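Local coordinates for salmonella typhimurium DB7155 bacteriophage DET7 tailspike (Bacteriophage, PDB 2V5I), which binds and probably hydrolyses the O-antigen polysaccharide of the Salmonella host, serving as the trimeric receptor-binding tailspike of the phage, at residues I202-L207 with N215-G220; L275-S280 with D288-G293; T111-V116 with E142-Q147; W98-W103 with V136-L141. One frame throughout, in Å; residues are numbered along the deposited sequence.

Interaction 1: residues I202-L207 with N215-G220; sequences ITFENL and NYVIGG
F204 and N215 lie flat against one another, with the ring and carboxamide planes nearly parallel, 6° apart. F204 CB begins the contact modestly, 4.1 Å from N215 ND2. One bond further on, CG comes under N215 CB, and the closest approach follows at CD1, 3.5 Å from that same methylene. N215 CB therefore stands over the middle of the ring as a CH-pi donor, 14° off the ring normal. At its far rim the ring also meets V217 and Y216: CE2 has V217 CG2 at its edge, 3.9 Å away, and CZ ends 3.6 Å from the backbone oxygen Y216 O, which approaches obliquely.

Strands 202-205 and 216-218 belong to different faces of the right-handed parallel beta-helix; the chain turns along the coil, so the two run nearly antiparallel, with side chains meeting in the interior. F204 also stacks on F180 of the preceding coil, so its ring is part of the lengthwise piling of side chains inside the helix.

Next to it, I202 and V217 meet tip to tip, with CG2 of I202 3.7 Å from CG2 of V217. The valine has CG1 anti to its backbone nitrogen (chi1 -173°), which sets CG2 between I202 CG2 and F204 CE2, while CG1 meets I202 CD1. The buried amides are satisfied from neighbouring turns: N215 OD1 accepts from C186 N, while N206 OD1 and N215 ND2 both bond to the side chain of N235.

Interaction 2: residues L275-S280 with D288-G293; sequences LQFRDS and DGFDLG
Inside the right-handed parallel beta-helix, F277 and S280, on either side of the corner at D279, meet F290 and L292 from another wall, across the hydrophobic interior. L292 lays its CD2 methyl over the centre of the F277 ring, 3.8 Å from the centroid and just 6° off the normal, a CH-pi contact; the two side chains lie alongside each other, pointing opposite ways. CD1 of L292, the second methyl, reaches 4.0 Å from F277 CD2.

F290 offers its rim. CZ lies 3.9 Å from S280 CB, with the S280 carbonyl in the ring plane, and CD2 is 4.3 Å from F277 CD1. The ring also stacks on F258 of the preceding coil, continuing the interior column.

On the outward side of strand 276-278, R278 holds Q276 OE1 side-on: NE donates at 2.7 Å and NH2 at 3.0 Å, with OE1 in the guanidinium plane and both donors in the plane of the amide carbonyl, which fixes both groups. Q276 packs on R221 and R278 on V281, both of a second subunit. At the corner of the coil, S280 OG donates to R278 O at 2.9 Å, approaching from above the carbonyl plane.

Interaction 3: residues T111-V116 with E142-Q147; sequences TDAALV and EALLPQ
L144 reaches across to A113 and A114 with a single methyl group, and the whole contact is built on that reach. Its CB is directed toward the opposing segment, CG stands anti to the carbonyl carbon (chi1 -67°), and the extended second torsion carries CD1 forward. CD1 meets A114 CA at 3.7 Å and A113 O at 3.8 Å, so the methyl rests on the backbone of the facing helix more closely than on its side chains. The two alanine methyls stand a little further back: A113 CB is 4.4 Å from L144 CD1, and A114 CB is 4.3 Å from it. A113 points its CB toward the leucine, whereas that of A114 runs across the line of approach. With such short side chains the leucine can come down onto the main chain, and the surface buried remains small, 83 Å² in all.

The turn that receives the methyl is fixed at its start by D112. As N-cap of helix 113-117 it accepts from L115 N through OD2 at 3.1 Å, on the anti side of the carboxylate, while its backbone oxygen takes V116 N. Elsewhere V116 packs on I110, and L145, from the other segment, on P130 and W135.

Much of this lies at the surface. The arrangement is that of an N-capped helix start meeting the end of a short, weakly bonded helical turn within an excursion between beta-helix coils, consistent with the dorsal fin of the P22 tailspike.

Interaction 4: residues W98-W103 with V136-L141; sequences WVIFPW and VKFPGL
I100 and P102 face F138 and L141 with the two backbones well apart, CA of P102 lying 9.6 Å from CA of F138, and side chains alone bridge the distance. P102 and F138 cross at about a right angle: the tip of the phenyl ring, CZ, comes 3.8 Å from P102 CB and 4.1 Å from P102 CG. I100 completes the packing with its CD1 methyl, 4.3 Å from F138 CE2 and 4.4 Å from L141 CD2. Its CG1 lies beside both the backbone nitrogen and the carbonyl carbon (chi1 60°), which, with an extended second torsion, points CD1 at F138 and L141.

These residues form buried apolar packing in the excursion that leaves the parallel beta-helix after strand 85-92. F138 and L141 are brought together by a type II turn in which L141 N bonds to F138 O at 3.0 Å; G140 occupies its positive-phi position. V116 of helix 113-117 touches both I100 and F138, adding to the cluster.

Around the cluster, K137 CG lies over one face of the F138 ring, offset toward the rim. The ammonium end of K137 reaches further, donating to V286 O and making a cation-pi contact with W287, both in the loop between strands 280-283 and 290-291, while P102 CG sits over a face of the W103 indole, offset toward its rim.

How the interactions relate
After the first coils, the chain leaves the beta-helix at strand 85-92 in an excursion that ends before strand 156-161. Its segments alternate: 98-103, then 111-116, then 136-141, then 142-147, so interactions 4 and 3 cross, closing loops of 32 and 25 residues. They touch directly, A113 CB lying 3.3 Å from P139 O, and join the strand, loops and short helices of this excursion into one unit. Interactions 1 and 2 follow in series between walls of the beta-helix, each spanning seven residues, loop in interaction 1 and partly strand 280-283 in interaction 2. Their centres are about 12 Å apart, with Y216 OH packing 3.4 Å from Q276 NE2. Interaction 4 comes within about 6 Å of interaction 2 between nearest atoms, without contact.

Interaction 1: residues I202-L207 with N215-G220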
loop_
_atom_site.group_PDB
_atom_site.type_symbol
_atom_site.label_atom_id
_atom_site.label_comp_id
_atom_site.label_asym_id
_atom_site.label_seq_id
_atom_site.Cartn_x
_atom_site.Cartn_y
_atom_site.Cartn_z
ATOM N N ILE A 202 13.336 18.274 -13.887
ATOM C CA ILE A 202 12.088 18.596 -14.571
ATOM C C ILE A 202 11.375 19.676 -13.765
ATOM O O ILE A 202 11.154 19.478 -12.591
ATOM C CB ILE A 202 11.181 17.350 -14.692
ATOM C CG1 ILE A 202 11.966 16.182 -15.373
ATOM C CG2 ILE A 202 9.894 17.703 -15.447
ATOM C CD1 ILE A 202 11.362 14.789 -15.220
ATOM N N THR A 203 11.024 20.785 -14.418
ATOM C CA THR A 203 10.427 21.923 -13.735
ATOM C C THR A 203 9.227 22.449 -14.520
ATOM O O THR A 203 9.294 22.598 -15.726
ATOM C CB THR A 203 11.467 23.096 -13.680
ATOM O OG1 THR A 203 12.633 22.678 -12.982
ATOM C CG2 THR A 203 10.865 24.330 -13.022
ATOM N N PHE A 204 8.106 22.617 -13.828
ATOM C CA PHE A 204 6.975 23.354 -14.364
ATOM C C PHE A 204 6.896 24.680 -13.626
ATOM O O PHE A 204 6.542 24.707 -12.441
ATOM C CB PHE A 204 5.689 22.522 -14.126
ATOM C CG PHE A 204 5.616 21.285 -14.940
ATOM C CD1 PHE A 204 5.348 21.337 -16.264
ATOM C CD2 PHE A 204 5.918 20.016 -14.366
ATOM C CE1 PHE A 204 5.290 20.125 -17.051
ATOM C CE2 PHE A 204 5.829 18.870 -15.155
ATOM C CZ PHE A 204 5.574 18.943 -16.466
ATOM N N GLU A 205 7.198 25.766 -14.352
ATOM C CA GLU A 205 7.280 27.101 -13.798
ATOM C C GLU A 205 6.106 27.923 -14.373
ATOM O O GLU A 205 6.037 28.148 -15.588
ATOM C CB GLU A 205 8.608 27.699 -14.239
ATOM C CG GLU A 205 8.810 29.120 -13.768
ATOM C CD GLU A 205 8.322 30.156 -14.804
ATOM O OE1 GLU A 205 8.934 30.313 -15.912
ATOM O OE2 GLU A 205 7.323 30.860 -14.531
ATOM N N ASN A 206 5.143 28.276 -13.502
ATOM C CA ASN A 206 3.994 29.068 -13.887
ATOM C C ASN A 206 3.848 30.350 -13.046
ATOM O O ASN A 206 2.772 30.665 -12.532
ATOM C CB ASN A 206 2.721 28.190 -13.789
ATOM C CG ASN A 206 2.714 27.099 -14.823
ATOM O OD1 ASN A 206 3.295 26.030 -14.596
ATOM N ND2 ASN A 206 2.089 27.347 -15.950
ATOM N N LEU A 207 4.935 31.085 -12.911
ATOM C CA LEU A 207 4.965 32.271 -12.046
ATOM C C LEU A 207 4.051 33.391 -12.559
ATOM O O LEU A 207 3.561 34.201 -11.744
ATOM C CB LEU A 207 6.412 32.790 -11.910
ATOM C CG LEU A 207 7.358 31.871 -11.107
ATOM C CD1 LEU A 207 8.771 32.383 -11.147
ATOM C CD2 LEU A 207 6.893 31.782 -9.675
ATOM N N ASN A 215 -0.182 19.556 -15.233
ATOM C CA ASN A 215 1.219 19.253 -15.557
ATOM C C ASN A 215 1.718 18.115 -14.666
ATOM O O ASN A 215 1.568 18.178 -13.428
ATOM C CB ASN A 215 2.106 20.505 -15.284
ATOM C CG ASN A 215 1.788 21.671 -16.233
ATOM O OD1 ASN A 215 1.448 21.453 -17.396
ATOM N ND2 ASN A 215 1.886 22.895 -15.736
ATOM N N TYR A 216 2.286 17.089 -15.319
ATOM C CA TYR A 216 2.704 15.885 -14.619
ATOM C C TYR A 216 4.038 15.363 -15.052
ATOM O O TYR A 216 4.455 15.564 -16.204
ATOM C CB TYR A 216 1.771 14.707 -14.951
ATOM C CG TYR A 216 0.370 14.723 -14.446
ATOM C CD1 TYR A 216 -0.609 15.366 -15.169
ATOM C CD2 TYR A 216 0.056 14.114 -13.263
ATOM C CE1 TYR A 216 -1.976 15.364 -14.715
ATOM C CE2 TYR A 216 -1.308 14.121 -12.781
ATOM C CZ TYR A 216 -2.272 14.758 -13.547
ATOM O OH TYR A 216 -3.600 14.731 -13.078
ATOM N N VAL A 217 4.641 14.569 -14.142
ATOM C CA VAL A 217 5.747 13.650 -14.421
ATOM C C VAL A 217 5.194 12.276 -14.048
ATOM O O VAL A 217 4.666 12.089 -12.949
ATOM C CB VAL A 217 7.058 13.982 -13.654
ATOM C CG1 VAL A 217 8.142 13.078 -14.146
ATOM C CG2 VAL A 217 7.412 15.494 -13.860
ATOM N N ILE A 218 5.140 11.384 -15.057
ATOM C CA ILE A 218 4.545 10.045 -14.915
ATOM C C ILE A 218 5.593 8.977 -15.301
ATOM O O ILE A 218 6.074 8.975 -16.434
ATOM C CB ILE A 218 3.248 9.865 -15.647
ATOM C CG1 ILE A 218 2.259 10.966 -15.248
ATOM C CG2 ILE A 218 2.615 8.524 -15.275
ATOM C CD1 ILE A 218 0.990 10.955 -16.163
ATOM N N GLY A 219 5.925 8.112 -14.380
ATOM C CA GLY A 219 6.862 7.052 -14.623
ATOM C C GLY A 219 8.313 7.500 -14.762
ATOM O O GLY A 219 8.617 8.694 -14.708
ATOM N N GLY A 220 9.183 6.526 -14.846
ATOM C CA GLY A 220 10.573 6.801 -15.174
ATOM C C GLY A 220 11.384 7.290 -13.974
ATOM O O GLY A 220 10.978 7.103 -12.837
#

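Interaction 2: residues L275-S280 with D288-G293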
loop_
_atom_site.group_PDB
_atom_site.type_symbol
_atom_site.label_atom_id
_atom_site.label_comp_id
_atom_site.label_asym_id
_atom_site.label_seq_id
_atom_site.Cartn_x
_atom_site.Cartn_y
_atom_site.Cartn_z
ATOM N N LEU A 275 -1.845 19.100 -5.689
ATOM C CA LEU A 275 -1.050 18.268 -6.605
ATOM C C LEU A 275 -1.009 16.840 -6.047
ATOM O O LEU A 275 -1.194 16.642 -4.843
ATOM C CB LEU A 275 0.409 18.796 -6.753
ATOM C CG LEU A 275 0.474 20.204 -7.416
ATOM C CD1 LEU A 275 1.964 20.542 -7.474
ATOM C CD2 LEU A 275 -0.146 20.214 -8.790
ATOM N N GLN A 276 -0.832 15.863 -6.934
ATOM C CA GLN A 276 -0.580 14.474 -6.512
ATOM C C GLN A 276 0.868 14.142 -6.318
ATOM O O GLN A 276 1.724 14.575 -7.107
ATOM C CB GLN A 276 -1.111 13.549 -7.619
ATOM C CG GLN A 276 -2.606 13.645 -7.846
ATOM C CD GLN A 276 -3.014 12.685 -8.916
ATOM O OE1 GLN A 276 -2.862 11.472 -8.698
ATOM N NE2 GLN A 276 -3.472 13.179 -10.075
ATOM N N PHE A 277 1.161 13.326 -5.300
ATOM C CA PHE A 277 2.477 12.733 -5.103
ATOM C C PHE A 277 2.195 11.288 -4.728
ATOM O O PHE A 277 1.816 11.010 -3.571
ATOM C CB PHE A 277 3.290 13.476 -4.043
ATOM C CG PHE A 277 3.615 14.858 -4.462
ATOM C CD1 PHE A 277 4.727 15.092 -5.242
ATOM C CD2 PHE A 277 2.789 15.937 -4.108
ATOM C CE1 PHE A 277 4.985 16.406 -5.698
ATOM C CE2 PHE A 277 3.050 17.199 -4.596
ATOM C CZ PHE A 277 4.137 17.414 -5.393
ATOM N N ARG A 278 2.183 10.404 -5.755
ATOM C CA ARG A 278 1.698 9.030 -5.565
ATOM C C ARG A 278 2.568 8.001 -6.279
ATOM O O ARG A 278 3.144 8.266 -7.325
ATOM C CB ARG A 278 0.250 8.847 -6.075
ATOM C CG ARG A 278 -0.787 9.712 -5.392
ATOM C CD ARG A 278 -2.205 9.206 -5.681
ATOM N NE ARG A 278 -2.492 9.293 -7.104
ATOM C CZ ARG A 278 -2.624 8.276 -7.969
ATOM N NH1 ARG A 278 -2.514 7.003 -7.574
ATOM N NH2 ARG A 278 -2.836 8.515 -9.265
ATOM N N ASP A 279 2.713 6.839 -5.648
ATOM C CA ASP A 279 3.395 5.702 -6.254
ATOM C C ASP A 279 4.832 6.053 -6.677
ATOM O O ASP A 279 5.339 5.544 -7.673
ATOM C CB ASP A 279 2.604 5.174 -7.469
ATOM C CG ASP A 279 1.162 4.765 -7.187
ATOM O OD1 ASP A 279 0.716 4.584 -6.032
ATOM O OD2 ASP A 279 0.451 4.565 -8.226
ATOM N N SER A 280 5.495 6.891 -5.876
ATOM C CA SER A 280 6.812 7.438 -6.249
ATOM C C SER A 280 7.861 7.180 -5.164
ATOM O O SER A 280 7.547 6.825 -4.044
ATOM C CB SER A 280 6.711 8.913 -6.570
ATOM O OG SER A 280 5.868 9.135 -7.679
ATOM N N ASP A 288 15.793 16.424 0.989
ATOM C CA ASP A 288 14.570 15.715 1.392
ATOM C C ASP A 288 14.173 14.702 0.312
ATOM O O ASP A 288 14.468 14.929 -0.875
ATOM C CB ASP A 288 13.406 16.679 1.593
ATOM C CG ASP A 288 13.607 17.640 2.758
ATOM O OD1 ASP A 288 14.685 17.643 3.411
ATOM O OD2 ASP A 288 12.587 18.344 3.023
ATOM N N GLY A 289 13.422 13.659 0.670
ATOM C CA GLY A 289 12.870 12.778 -0.344
ATOM C C GLY A 289 11.764 13.576 -1.074
ATOM O O GLY A 289 11.799 13.782 -2.277
ATOM N N PHE A 290 10.714 13.898 -0.310
ATOM C CA PHE A 290 9.636 14.770 -0.811
ATOM C C PHE A 290 9.592 16.019 0.089
ATOM O O PHE A 290 9.461 15.880 1.314
ATOM C CB PHE A 290 8.290 14.043 -0.698
ATOM C CG PHE A 290 8.155 12.862 -1.615
ATOM C CD1 PHE A 290 8.808 11.640 -1.310
ATOM C CD2 PHE A 290 7.390 12.898 -2.742
ATOM C CE1 PHE A 290 8.681 10.569 -2.156
ATOM C CE2 PHE A 290 7.261 11.766 -3.600
ATOM C CZ PHE A 290 7.945 10.641 -3.285
ATOM N N ASP A 291 9.765 17.207 -0.514
ATOM C CA ASP A 291 9.714 18.512 0.186
ATOM C C ASP A 291 8.458 19.223 -0.274
ATOM O O ASP A 291 8.467 19.888 -1.294
ATOM C CB ASP A 291 10.943 19.360 -0.189
ATOM C CG ASP A 291 10.952 20.746 0.447
ATOM O OD1 ASP A 291 10.064 21.072 1.274
ATOM O OD2 ASP A 291 11.858 21.524 0.068
ATOM N N LEU A 292 7.373 19.044 0.495
ATOM C CA LEU A 292 6.042 19.466 0.098
ATOM C C LEU A 292 5.433 20.672 0.821
ATOM O O LEU A 292 4.234 20.936 0.719
ATOM C CB LEU A 292 5.055 18.277 0.123
ATOM C CG LEU A 292 5.552 16.981 -0.556
ATOM C CD1 LEU A 292 4.503 15.898 -0.469
ATOM C CD2 LEU A 292 5.962 17.234 -1.975
ATOM N N GLY A 293 6.272 21.394 1.518
ATOM C CA GLY A 293 5.844 22.583 2.210
ATOM C C GLY A 293 5.542 23.737 1.291
ATOM O O GLY A 293 5.962 23.759 0.160
#

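Interaction 3: residues T111-V116 with E142-Q147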
loop_
_atom_site.group_PDB
_atom_site.type_symbol
_atom_site.label_atom_id
_atom_site.label_comp_id
_atom_site.label_asym_id
_atom_site.label_seq_id
_atom_site.Cartn_x
_atom_site.Cartn_y
_atom_site.Cartn_z
ATOM N N THR A 111 30.286 13.097 4.752
ATOM C CA THR A 111 29.741 14.336 5.328
ATOM C C THR A 111 30.796 15.373 5.733
ATOM O O THR A 111 30.462 16.546 5.898
ATOM C CB THR A 111 28.843 14.032 6.547
ATOM O OG1 THR A 111 29.629 13.375 7.548
ATOM C CG2 THR A 111 27.666 13.141 6.121
ATOM N N ASP A 112 32.047 14.939 5.852
ATOM C CA ASP A 112 33.134 15.830 6.258
ATOM C C ASP A 112 33.563 16.709 5.084
ATOM O O ASP A 112 33.889 16.193 4.005
ATOM C CB ASP A 112 34.313 15.021 6.735
ATOM C CG ASP A 112 35.498 15.891 7.078
ATOM O OD1 ASP A 112 35.515 16.436 8.211
ATOM O OD2 ASP A 112 36.404 16.055 6.216
ATOM N N ALA A 113 33.553 18.018 5.297
ATOM C CA ALA A 113 33.823 19.011 4.227
ATOM C C ALA A 113 35.120 18.732 3.482
ATOM O O ALA A 113 35.136 18.797 2.254
ATOM C CB ALA A 113 33.870 20.404 4.785
ATOM N N ALA A 114 36.204 18.406 4.193
ATOM C CA ALA A 114 37.469 18.178 3.517
ATOM C C ALA A 114 37.433 16.919 2.644
ATOM O O ALA A 114 37.999 16.896 1.545
ATOM C CB ALA A 114 38.618 18.107 4.523
ATOM N N LEU A 115 36.742 15.886 3.127
ATOM C CA LEU A 115 36.588 14.665 2.364
ATOM C C LEU A 115 35.689 14.872 1.124
ATOM O O LEU A 115 35.944 14.284 0.058
ATOM C CB LEU A 115 36.069 13.521 3.243
ATOM C CG LEU A 115 37.063 13.045 4.324
ATOM C CD1 LEU A 115 36.441 11.951 5.099
ATOM C CD2 LEU A 115 38.372 12.596 3.722
ATOM N N VAL A 116 34.643 15.672 1.276
ATOM C CA VAL A 116 33.769 16.023 0.133
ATOM C C VAL A 116 34.553 16.851 -0.901
ATOM O O VAL A 116 34.503 16.571 -2.094
ATOM C CB VAL A 116 32.511 16.779 0.595
ATOM C CG1 VAL A 116 31.713 17.312 -0.590
ATOM C CG2 VAL A 116 31.646 15.863 1.478
ATOM N N GLU A 142 32.675 25.594 1.527
ATOM C CA GLU A 142 32.685 26.795 0.746
ATOM C C GLU A 142 34.139 27.359 0.644
ATOM O O GLU A 142 34.589 27.783 -0.439
ATOM C CB GLU A 142 31.742 27.835 1.350
ATOM C CG GLU A 142 31.610 29.087 0.512
ATOM C CD GLU A 142 30.655 30.129 1.064
ATOM O OE1 GLU A 142 30.234 30.011 2.231
ATOM O OE2 GLU A 142 30.277 31.052 0.312
ATOM N N ALA A 143 34.849 27.358 1.774
ATOM C CA ALA A 143 36.240 27.842 1.800
ATOM C C ALA A 143 37.228 26.949 1.071
ATOM O O ALA A 143 38.340 27.397 0.759
ATOM C CB ALA A 143 36.700 28.020 3.237
ATOM N N LEU A 144 36.870 25.687 0.807
ATOM C CA LEU A 144 37.788 24.735 0.196
ATOM C C LEU A 144 37.735 24.672 -1.326
ATOM O O LEU A 144 38.580 24.008 -1.944
ATOM C CB LEU A 144 37.500 23.347 0.730
ATOM C CG LEU A 144 37.821 23.200 2.216
ATOM C CD1 LEU A 144 37.493 21.795 2.664
ATOM C CD2 LEU A 144 39.302 23.523 2.491
ATOM N N LEU A 145 36.764 25.349 -1.927
ATOM C CA LEU A 145 36.584 25.325 -3.360
ATOM C C LEU A 145 36.916 26.670 -4.008
ATOM O O LEU A 145 36.586 27.733 -3.466
ATOM C CB LEU A 145 35.132 24.948 -3.704
ATOM C CG LEU A 145 34.672 23.589 -3.215
ATOM C CD1 LEU A 145 33.196 23.382 -3.559
ATOM C CD2 LEU A 145 35.504 22.498 -3.804
ATOM N N PRO A 146 37.521 26.655 -5.215
ATOM C CA PRO A 146 37.817 27.925 -5.879
ATOM C C PRO A 146 36.605 28.626 -6.465
ATOM O O PRO A 146 35.561 28.008 -6.703
ATOM C CB PRO A 146 38.821 27.537 -6.966
ATOM C CG PRO A 146 38.549 26.120 -7.241
ATOM C CD PRO A 146 37.894 25.499 -6.031
ATOM N N GLN A 147 36.707 29.933 -6.648
ATOM C CA GLN A 147 35.585 30.744 -7.092
ATOM C C GLN A 147 34.991 30.271 -8.431
ATOM O O GLN A 147 33.789 30.320 -8.630
ATOM C CB GLN A 147 35.973 32.225 -7.153
ATOM C CG GLN A 147 34.783 33.155 -7.223
ATOM C CD GLN A 147 33.928 33.060 -5.964
ATOM O OE1 GLN A 147 34.438 33.074 -4.837
ATOM N NE2 GLN A 147 32.625 32.918 -6.153
#

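Interaction 4: residues W98-W103 with V136-L141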
loop_
_atom_site.group_PDB
_atom_site.type_symbol
_atom_site.label_atom_id
_atom_site.label_comp_id
_atom_site.label_asym_id
_atom_site.label_seq_id
_atom_site.Cartn_x
_atom_site.Cartn_y
_atom_site.Cartn_z
ATOM N N TRP A 98 32.976 20.746 -13.105
ATOM C CA TRP A 98 33.529 20.237 -11.870
ATOM C C TRP A 98 32.347 19.830 -10.971
ATOM O O TRP A 98 31.426 20.615 -10.738
ATOM C CB TRP A 98 34.326 21.283 -11.137
ATOM C CG TRP A 98 35.589 21.659 -11.868
ATOM C CD1 TRP A 98 35.749 22.695 -12.697
ATOM C CD2 TRP A 98 36.827 20.965 -11.815
ATOM N NE1 TRP A 98 37.069 22.716 -13.196
ATOM C CE2 TRP A 98 37.732 21.652 -12.675
ATOM C CE3 TRP A 98 37.269 19.836 -11.156
ATOM C CZ2 TRP A 98 39.037 21.237 -12.866
ATOM C CZ3 TRP A 98 38.608 19.410 -11.370
ATOM C CH2 TRP A 98 39.452 20.111 -12.210
ATOM N N VAL A 99 32.418 18.625 -10.439
ATOM C CA VAL A 99 31.354 18.127 -9.561
ATOM C C VAL A 99 31.915 17.559 -8.262
ATOM O O VAL A 99 33.060 17.126 -8.210
ATOM C CB VAL A 99 30.513 17.035 -10.270
ATOM C CG1 VAL A 99 29.854 17.603 -11.454
ATOM C CG2 VAL A 99 31.295 15.793 -10.573
ATOM N N ILE A 100 31.083 17.571 -7.208
ATOM C CA ILE A 100 31.347 16.805 -6.004
ATOM C C ILE A 100 30.543 15.496 -6.001
ATOM O O ILE A 100 29.616 15.312 -6.809
ATOM C CB ILE A 100 31.089 17.609 -4.702
ATOM C CG1 ILE A 100 29.639 18.067 -4.642
ATOM C CG2 ILE A 100 32.075 18.749 -4.574
ATOM C CD1 ILE A 100 29.165 18.519 -3.275
ATOM N N PHE A 101 31.034 14.546 -5.194
ATOM C CA PHE A 101 30.521 13.199 -5.139
ATOM C C PHE A 101 30.549 12.694 -3.698
ATOM O O PHE A 101 31.415 11.887 -3.313
ATOM C CB PHE A 101 31.321 12.286 -6.076
ATOM C CG PHE A 101 30.655 11.002 -6.413
ATOM C CD1 PHE A 101 29.714 10.932 -7.433
ATOM C CD2 PHE A 101 30.939 9.845 -5.719
ATOM C CE1 PHE A 101 29.115 9.709 -7.776
ATOM C CE2 PHE A 101 30.324 8.624 -6.061
ATOM C CZ PHE A 101 29.427 8.572 -7.090
ATOM N N PRO A 102 29.559 13.160 -2.870
ATOM C CA PRO A 102 29.596 12.868 -1.444
ATOM C C PRO A 102 29.139 11.432 -1.075
ATOM O O PRO A 102 28.387 11.258 -0.110
ATOM C CB PRO A 102 28.658 13.935 -0.850
ATOM C CG PRO A 102 27.645 14.214 -1.989
ATOM C CD PRO A 102 28.510 14.130 -3.232
ATOM N N TRP A 103 29.512 10.452 -1.886
ATOM C CA TRP A 103 29.276 9.020 -1.580
ATOM C C TRP A 103 30.579 8.273 -1.742
ATOM O O TRP A 103 31.303 8.471 -2.715
ATOM C CB TRP A 103 28.228 8.424 -2.524
ATOM C CG TRP A 103 26.915 9.151 -2.460
ATOM C CD1 TRP A 103 25.842 8.926 -1.614
ATOM C CD2 TRP A 103 26.517 10.238 -3.312
ATOM N NE1 TRP A 103 24.852 9.817 -1.889
ATOM C CE2 TRP A 103 25.243 10.651 -2.889
ATOM C CE3 TRP A 103 27.127 10.899 -4.368
ATOM C CZ2 TRP A 103 24.561 11.694 -3.510
ATOM C CZ3 TRP A 103 26.459 11.947 -4.990
ATOM C CH2 TRP A 103 25.200 12.347 -4.533
ATOM N N VAL A 136 25.861 24.968 3.402
ATOM C CA VAL A 136 25.144 24.668 4.650
ATOM C C VAL A 136 25.179 23.180 4.996
ATOM O O VAL A 136 25.414 22.755 6.125
ATOM C CB VAL A 136 23.652 25.113 4.501
ATOM C CG1 VAL A 136 22.812 24.662 5.673
ATOM C CG2 VAL A 136 23.518 26.590 4.327
ATOM N N LYS A 137 24.997 22.332 3.974
ATOM C CA LYS A 137 25.013 20.907 4.168
ATOM C C LYS A 137 26.355 20.347 4.605
ATOM O O LYS A 137 26.423 19.396 5.388
ATOM C CB LYS A 137 24.501 20.239 2.866
ATOM C CG LYS A 137 24.285 18.784 2.888
ATOM C CD LYS A 137 23.179 18.291 3.806
ATOM C CE LYS A 137 21.781 18.821 3.547
ATOM N NZ LYS A 137 20.741 17.946 4.229
ATOM N N PHE A 138 27.463 20.934 4.110
ATOM C CA PHE A 138 28.805 20.461 4.407
ATOM C C PHE A 138 29.593 21.687 4.936
ATOM O O PHE A 138 30.322 22.361 4.189
ATOM C CB PHE A 138 29.488 19.878 3.155
ATOM C CG PHE A 138 28.677 18.790 2.454
ATOM C CD1 PHE A 138 28.535 17.527 3.005
ATOM C CD2 PHE A 138 28.056 19.058 1.251
ATOM C CE1 PHE A 138 27.784 16.518 2.361
ATOM C CE2 PHE A 138 27.303 18.041 0.603
ATOM C CZ PHE A 138 27.185 16.789 1.167
ATOM N N PRO A 139 29.354 22.062 6.200
ATOM C CA PRO A 139 30.036 23.277 6.683
ATOM C C PRO A 139 31.550 23.190 6.580
ATOM O O PRO A 139 32.171 22.219 7.026
ATOM C CB PRO A 139 29.616 23.378 8.148
ATOM C CG PRO A 139 28.478 22.428 8.323
ATOM C CD PRO A 139 28.419 21.496 7.183
ATOM N N GLY A 140 32.115 24.242 5.989
ATOM C CA GLY A 140 33.534 24.368 5.693
ATOM C C GLY A 140 33.861 24.194 4.218
ATOM O O GLY A 140 34.979 24.502 3.778
ATOM N N LEU A 141 32.924 23.616 3.463
ATOM C CA LEU A 141 33.203 23.282 2.068
ATOM C C LEU A 141 33.422 24.539 1.225
ATOM O O LEU A 141 34.260 24.539 0.299
ATOM C CB LEU A 141 32.052 22.426 1.490
ATOM C CG LEU A 141 32.221 22.027 0.036
ATOM C CD1 LEU A 141 33.432 21.119 -0.201
ATOM C CD2 LEU A 141 30.908 21.397 -0.480
#